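PDB 1URU: amphiphysin from Drosophila melanogaster, which probably senses or shapes curved membranes in endocytosis by way of its dimeric, coiled-coil BAR domain. Local coordinates for residues A72-K75 and T76-S80; G100-E103 and S104-D108; L142-Y145 and D146-H150. All coordinates share one frame; numbering follows the deposited sequence.

Contact 1 of 3, residues A72-K75 and T76-S80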
loop_
_atom_site.group_PDB
_atom_site.type_symbol
_atom_site.label_atom_id
_atom_site.label_comp_id
_atom_site.label_asym_id
_atom_site.label_seq_id
_atom_site.Cartn_x
_atom_site.Cartn_y
_atom_site.Cartn_z
ATOM N N ALA A 72 4.230 6.559 -0.702
ATOM C CA ALA A 72 3.748 7.907 -0.953
ATOM C C ALA A 72 2.786 8.366 0.115
ATOM O O ALA A 72 2.878 9.494 0.541
ATOM C CB ALA A 72 3.075 8.002 -2.307
ATOM N N ALA A 73 1.865 7.506 0.538
ATOM C CA ALA A 73 0.839 7.909 1.487
ATOM C C ALA A 73 1.406 8.007 2.889
ATOM O O ALA A 73 0.982 8.859 3.647
ATOM C CB ALA A 73 -0.337 6.940 1.465
ATOM N N SER A 74 2.382 7.166 3.224
ATOM C CA SER A 74 3.008 7.179 4.539
ATOM C C SER A 74 3.804 8.471 4.726
ATOM O O SER A 74 3.969 8.967 5.851
ATOM C CB SER A 74 3.931 5.966 4.678
ATOM O OG SER A 74 4.610 5.960 5.924
ATOM N N LYS A 75 4.268 9.009 3.597
ATOM C CA LYS A 75 5.131 10.171 3.521
ATOM C C LYS A 75 4.284 11.412 3.739
ATOM O O LYS A 75 4.595 12.229 4.604
ATOM C CB LYS A 75 5.810 10.205 2.138
ATOM C CG LYS A 75 7.123 11.025 2.019
ATOM C CD LYS A 75 6.871 12.524 2.019
ATOM C CE LYS A 75 7.853 13.299 1.155
ATOM N NZ LYS A 75 7.156 14.469 0.487
ATOM N N THR A 76 3.207 11.560 2.972
ATOM C CA THR A 76 2.331 12.719 3.149
ATOM C C THR A 76 1.647 12.697 4.519
ATOM O O THR A 76 1.283 13.758 5.024
ATOM C CB THR A 76 1.237 12.824 2.070
ATOM O OG1 THR A 76 0.331 11.724 2.194
ATOM C CG2 THR A 76 1.802 12.719 0.662
ATOM N N LEU A 77 1.468 11.508 5.113
ATOM C CA LEU A 77 0.848 11.395 6.442
ATOM C C LEU A 77 1.843 11.769 7.492
ATOM O O LEU A 77 1.498 12.403 8.464
ATOM C CB LEU A 77 0.317 9.979 6.742
ATOM C CG LEU A 77 -0.153 9.681 8.176
ATOM C CD1 LEU A 77 -1.307 10.573 8.540
ATOM C CD2 LEU A 77 -0.555 8.234 8.362
HETATM N N MSE A 78 3.083 11.347 7.320
HETATM C CA MSE A 78 4.120 11.650 8.311
HETATM C C MSE A 78 4.485 13.129 8.246
HETATM O O MSE A 78 4.839 13.725 9.243
HETATM C CB MSE A 78 5.330 10.743 8.105
HETATM C CG MSE A 78 5.032 9.315 8.511
HETATM SE SE MSE A 78 4.479 9.128 10.445
HETATM C CE MSE A 78 6.081 9.854 11.192
ATOM N N ASP A 79 4.327 13.717 7.069
ATOM C CA ASP A 79 4.587 15.123 6.864
ATOM C C ASP A 79 3.548 15.902 7.624
ATOM O O ASP A 79 3.803 17.018 8.034
ATOM C CB ASP A 79 4.486 15.495 5.370
ATOM C CG ASP A 79 5.703 15.074 4.553
ATOM O OD1 ASP A 79 6.679 14.511 5.117
ATOM O OD2 ASP A 79 5.741 15.275 3.317
ATOM N N SER A 80 2.362 15.319 7.765
ATOM C CA SER A 80 1.294 15.892 8.586
ATOM C C SER A 80 1.555 15.777 10.058
ATOM O O SER A 80 1.317 16.724 10.781
ATOM C CB SER A 80 -0.018 15.194 8.336
ATOM O OG SER A 80 -0.718 15.928 7.391
#
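Lys-75 and Asp-79 lie one turn apart on helix 35-84, one of the long helices of the BAR-domain coiled coil, and form an i to i+4 salt bridge whose hydrogen bond, NZ of Lys-75 to OD2 of Asp-79 at 3.3 Å, is weak. The two side chains cross at a slant, and the lysine stem passes beside the carboxylate on its way to NZ. The lysine starts with CG opposite its own backbone N (chi1 -158°) and bends at each later torsion to bring NZ round.

Along the backbone, each carbonyl is answered by the N-H four residues on. Ala-72 O takes Thr-76 N at 3.2 Å in a nearly straight bond (169°), Ala-73 O takes Leu-77 N at 3.1 Å, and Lys-75 O takes Asp-79 N at 2.9 Å. Thr-76 OG1 is satisfied by a hydrogen bond with Glu-59 OE1 of the second subunit, whose Asn-62 and Phe-60 pack on Ala-73 and Leu-77. Helix 92-156 of the same chain meets Ser-74 and the selenomethionine Met-78. On the threonine's other branch, methyl CG2 of Thr-76 rests 3.4 Å from Ala-72 O.

Contact 2 of 3, residues G100-E103 and S104-D108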
loop_
_atom_site.group_PDB
_atom_site.type_symbol
_atom_site.label_atom_id
_atom_site.label_comp_id
_atom_site.label_asym_id
_atom_site.label_seq_id
_atom_site.Cartn_x
_atom_site.Cartn_y
_atom_site.Cartn_z
ATOM N N GLY A 100 12.279 10.850 8.843
ATOM C CA GLY A 100 13.176 10.797 7.700
ATOM C C GLY A 100 13.780 9.403 7.550
ATOM O O GLY A 100 13.865 8.873 6.441
ATOM N N ALA A 101 14.163 8.795 8.667
ATOM C CA ALA A 101 14.668 7.433 8.672
ATOM C C ALA A 101 13.705 6.467 7.964
ATOM O O ALA A 101 14.138 5.567 7.229
ATOM C CB ALA A 101 14.914 6.977 10.114
ATOM N N SER A 102 12.407 6.670 8.205
ATOM C CA SER A 102 11.339 5.882 7.600
ATOM C C SER A 102 11.231 6.076 6.092
ATOM O O SER A 102 11.031 5.118 5.352
ATOM C CB SER A 102 10.006 6.244 8.247
ATOM O OG SER A 102 8.974 5.416 7.754
ATOM N N GLU A 103 11.352 7.317 5.633
ATOM C CA GLU A 103 11.289 7.601 4.202
ATOM C C GLU A 103 12.303 6.767 3.441
ATOM O O GLU A 103 12.032 6.323 2.333
ATOM C CB GLU A 103 11.530 9.092 3.914
ATOM C CG GLU A 103 10.308 9.983 4.131
ATOM C CD GLU A 103 10.522 11.420 3.658
ATOM O OE1 GLU A 103 11.028 11.627 2.533
ATOM O OE2 GLU A 103 10.184 12.358 4.412
ATOM N N SER A 104 13.470 6.573 4.046
ATOM C CA SER A 104 14.578 5.856 3.434
ATOM C C SER A 104 14.402 4.362 3.434
ATOM O O SER A 104 14.759 3.720 2.471
ATOM C CB SER A 104 15.866 6.194 4.161
ATOM O OG SER A 104 16.184 7.551 3.927
ATOM N N LEU A 105 13.871 3.797 4.517
ATOM C CA LEU A 105 13.591 2.362 4.550
ATOM C C LEU A 105 12.564 2.028 3.480
ATOM O O LEU A 105 12.701 1.034 2.769
ATOM C CB LEU A 105 13.044 1.923 5.890
ATOM C CG LEU A 105 13.997 2.039 7.064
ATOM C CD1 LEU A 105 13.242 1.787 8.356
ATOM C CD2 LEU A 105 15.137 1.063 6.938
ATOM N N TRP A 106 11.532 2.859 3.383
ATOM C CA TRP A 106 10.507 2.647 2.386
ATOM C C TRP A 106 11.136 2.703 0.999
ATOM O O TRP A 106 10.703 1.997 0.092
ATOM C CB TRP A 106 9.400 3.701 2.483
ATOM C CG TRP A 106 8.218 3.362 3.403
ATOM C CD1 TRP A 106 8.028 3.787 4.698
ATOM C CD2 TRP A 106 7.071 2.563 3.078
ATOM N NE1 TRP A 106 6.838 3.307 5.182
ATOM C CE2 TRP A 106 6.228 2.551 4.216
ATOM C CE3 TRP A 106 6.660 1.860 1.935
ATOM C CZ2 TRP A 106 4.999 1.869 4.244
ATOM C CZ3 TRP A 106 5.433 1.177 1.965
ATOM C CH2 TRP A 106 4.620 1.191 3.111
ATOM N N ALA A 107 12.164 3.524 0.823
ATOM C CA ALA A 107 12.821 3.602 -0.475
ATOM C C ALA A 107 13.789 2.437 -0.794
ATOM O O ALA A 107 13.880 2.062 -1.960
ATOM C CB ALA A 107 13.507 4.922 -0.631
ATOM N N ASP A 108 14.512 1.882 0.199
ATOM C CA ASP A 108 15.305 0.663 -0.031
ATOM C C ASP A 108 14.304 -0.401 -0.486
ATOM O O ASP A 108 14.445 -0.963 -1.572
ATOM C CB ASP A 108 16.064 0.112 1.205
ATOM C CG ASP A 108 16.818 1.175 1.985
ATOM O OD1 ASP A 108 17.140 2.219 1.384
ATOM O OD2 ASP A 108 17.138 1.050 3.213
#
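Ser-102 and Trp-106 carry this i to i+4 contact on helix 92-156, the second of the long helices that make up the BAR-domain coiled coil. Their backbones are joined by the straightest hydrogen bond here, from Trp-106 N to Ser-102 O at 3.0 Å and 171°. The flanking pairs follow the same helical pattern: Leu-105 N bonds to Ala-101 O at 3.2 Å, while the bonds from Ser-104 N to Gly-100 O and from Ala-107 N to Glu-103 O are weak.

Polar-to-aromatic contact comes next. The carbonyl that receives Trp-106 N also lies at the edge of the indole, in its plane, with Ser-102 O 3.3 Å from CD1 of Trp-106. The hydroxyl of Ser-102, anti to the backbone N (chi1 -175°), is carried to the same corner of the ring, with OG 3.6 Å from CD1 of Trp-106. Leu-105 likewise sets its CG beside a backbone carbonyl, 3.5 Å from Ala-101 O.

Apolar contact lies beyond the segments: Leu-105 packs on Thr-222 and Ile-225 of helix 172-239, and Trp-106 meets Phe-218 edge-to-face and also packs on Ala-70 and Gln-71 of helix 35-84.

The CD1 corner of the indole thus lies by the carbonyl and hydroxyl oxygens of Ser-102, a polar setting for one corner of a ring that otherwise packs between helices.

Contact 3 of 3, residues L142-Y145 and D146-H150; sequences LIDY and DGQRH
Asp-146 opens the second segment by reaching back to Leu-142, one turn earlier on helix 92-156 of the BAR domain. Its N donates to Leu-142 O at 3.0 Å. The two side chains run alongside each other, and methyl CD1 of Leu-142 lies 3.8 Å from OD2 of Asp-146. Gly-147 adds a weak backbone bond to Ile-143 O.

At Gln-148 the side chain leads back over Asp-144, its CG set anti to the carbonyl carbon (chi1 -72°) and 3.4 Å from Asp-144 O. The extended chain beyond places NE2 of Gln-148 almost equally far from both carboxylate oxygens of Asp-144, 3.4 Å from OD1 and 3.5 Å from OD2, with the amide and carboxylate planes 58° apart. Replacing Gln-148 by an alanine would probably leave the Asp-144 carboxylate without this amide beside it and uncover Asp-144 O, which CG now lies against.

Arg-149 comes next, its N donating to Tyr-145 O at 3.0 Å, an acceptor that also receives a weak bond from Gln-148 N. The two side chains point the same way, and the touch is made by CG of Arg-149, 3.8 Å from CE1 of Tyr-145; farther out, the guanidinium plane stands 75° from the ring.

Helix 172-239 runs along one flank: Tyr-182 meets Leu-142, Ala-178 and Arg-179 meet Tyr-145, and Leu-175 meets Gln-148.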
loop_
_atom_site.group_PDB
_atom_site.type_symbol
_atom_site.label_atom_id
_atom_site.label_comp_id
_atom_site.label_asym_id
_atom_site.label_seq_id
_atom_site.Cartn_x
_atom_site.Cartn_y
_atom_site.Cartn_z
ATOM N N LEU A 142 6.978 -31.045 -37.934
ATOM C CA LEU A 142 6.499 -32.419 -37.833
ATOM C C LEU A 142 5.360 -32.683 -38.829
ATOM O O LEU A 142 5.436 -33.643 -39.579
ATOM C CB LEU A 142 6.062 -32.759 -36.396
ATOM C CG LEU A 142 5.432 -34.138 -36.082
ATOM C CD1 LEU A 142 6.287 -35.276 -36.552
ATOM C CD2 LEU A 142 5.158 -34.324 -34.599
ATOM N N ILE A 143 4.321 -31.843 -38.871
ATOM C CA ILE A 143 3.225 -32.055 -39.852
ATOM C C ILE A 143 3.637 -31.814 -41.327
ATOM O O ILE A 143 2.908 -32.204 -42.241
ATOM C CB ILE A 143 1.953 -31.207 -39.538
ATOM C CG1 ILE A 143 2.163 -29.751 -40.013
ATOM C CG2 ILE A 143 1.525 -31.381 -38.054
ATOM C CD1 ILE A 143 1.168 -28.740 -39.481
ATOM N N ASP A 144 4.771 -31.146 -41.549
ATOM C CA ASP A 144 5.329 -30.961 -42.884
ATOM C C ASP A 144 6.044 -32.253 -43.296
ATOM O O ASP A 144 5.958 -32.675 -44.450
ATOM C CB ASP A 144 6.292 -29.762 -42.885
ATOM C CG ASP A 144 6.877 -29.445 -44.274
ATOM O OD1 ASP A 144 8.119 -29.291 -44.366
ATOM O OD2 ASP A 144 6.188 -29.310 -45.320
ATOM N N TYR A 145 6.723 -32.877 -42.332
ATOM C CA TYR A 145 7.522 -34.088 -42.554
ATOM C C TYR A 145 6.632 -35.299 -42.759
ATOM O O TYR A 145 6.878 -36.074 -43.676
ATOM C CB TYR A 145 8.490 -34.296 -41.380
ATOM C CG TYR A 145 9.075 -35.689 -41.157
ATOM C CD1 TYR A 145 9.462 -36.512 -42.212
ATOM C CD2 TYR A 145 9.288 -36.159 -39.855
ATOM C CE1 TYR A 145 10.016 -37.790 -41.971
ATOM C CE2 TYR A 145 9.840 -37.417 -39.600
ATOM C CZ TYR A 145 10.204 -38.231 -40.656
ATOM O OH TYR A 145 10.760 -39.469 -40.382
ATOM N N ASP A 146 5.616 -35.463 -41.911
ATOM C CA ASP A 146 4.601 -36.509 -42.091
ATOM C C ASP A 146 3.793 -36.211 -43.365
ATOM O O ASP A 146 3.364 -37.127 -44.060
ATOM C CB ASP A 146 3.660 -36.632 -40.859
ATOM C CG ASP A 146 4.179 -37.626 -39.784
ATOM O OD1 ASP A 146 4.810 -38.653 -40.134
ATOM O OD2 ASP A 146 3.984 -37.471 -38.555
ATOM N N GLY A 147 3.618 -34.927 -43.680
ATOM C CA GLY A 147 2.895 -34.513 -44.872
ATOM C C GLY A 147 3.631 -34.839 -46.161
ATOM O O GLY A 147 3.033 -34.781 -47.237
ATOM N N GLN A 148 4.926 -35.159 -46.054
ATOM C CA GLN A 148 5.759 -35.569 -47.193
ATOM C C GLN A 148 6.069 -37.065 -47.203
ATOM O O GLN A 148 6.420 -37.596 -48.253
ATOM C CB GLN A 148 7.065 -34.783 -47.206
ATOM C CG GLN A 148 6.873 -33.352 -47.607
ATOM C CD GLN A 148 8.175 -32.611 -47.712
ATOM O OE1 GLN A 148 9.010 -32.943 -48.550
ATOM N NE2 GLN A 148 8.358 -31.601 -46.868
ATOM N N ARG A 149 5.963 -37.720 -46.041
ATOM C CA ARG A 149 6.048 -39.181 -45.934
ATOM C C ARG A 149 4.855 -39.796 -46.652
ATOM O O ARG A 149 5.015 -40.673 -47.488
ATOM C CB ARG A 149 6.041 -39.649 -44.472
ATOM C CG ARG A 149 7.428 -39.848 -43.858
ATOM C CD ARG A 149 7.800 -41.309 -43.521
ATOM N NE ARG A 149 9.126 -41.691 -44.047
ATOM C CZ ARG A 149 9.513 -42.941 -44.362
ATOM N NH1 ARG A 149 8.698 -43.989 -44.202
ATOM N NH2 ARG A 149 10.741 -43.143 -44.839
ATOM N N HIS A 150 3.660 -39.335 -46.287
ATOM C CA HIS A 150 2.418 -39.607 -47.028
ATOM C C HIS A 150 2.592 -39.271 -48.532
ATOM O O HIS A 150 2.548 -40.177 -49.370
ATOM C CB HIS A 150 1.235 -38.852 -46.349
ATOM C CG HIS A 150 0.059 -38.557 -47.242
ATOM N ND1 HIS A 150 -0.301 -39.349 -48.314
ATOM C CD2 HIS A 150 -0.856 -37.557 -47.193
ATOM C CE1 HIS A 150 -1.368 -38.836 -48.903
ATOM N NE2 HIS A 150 -1.726 -37.749 -48.241
#

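Contacts 1 and 2 are neighbours across the interface of helices 35-84 and 92-156, their centres about 12 Å apart. They touch directly: Ser-74 OG packs 3.5 Å from Trp-106 NE1, and the stem of Lys-75 packs on the Glu-103 carboxylate group, CG of Lys-75 to CD of Glu-103 3.8 Å, while NZ pairs with Asp-79. Asp-79 OD1 and Glu-103 OE2 are like charges 4.2 Å apart, a repulsion that Lys-75 close by may ease. Contact 3 shares helix 92-156 with contact 2 but lies on the opposite side of the chain's centre, nearest atoms about 48 Å apart. Contact 1 borders the second subunit, whereas contacts 2 and 3 meet helices of their own chain.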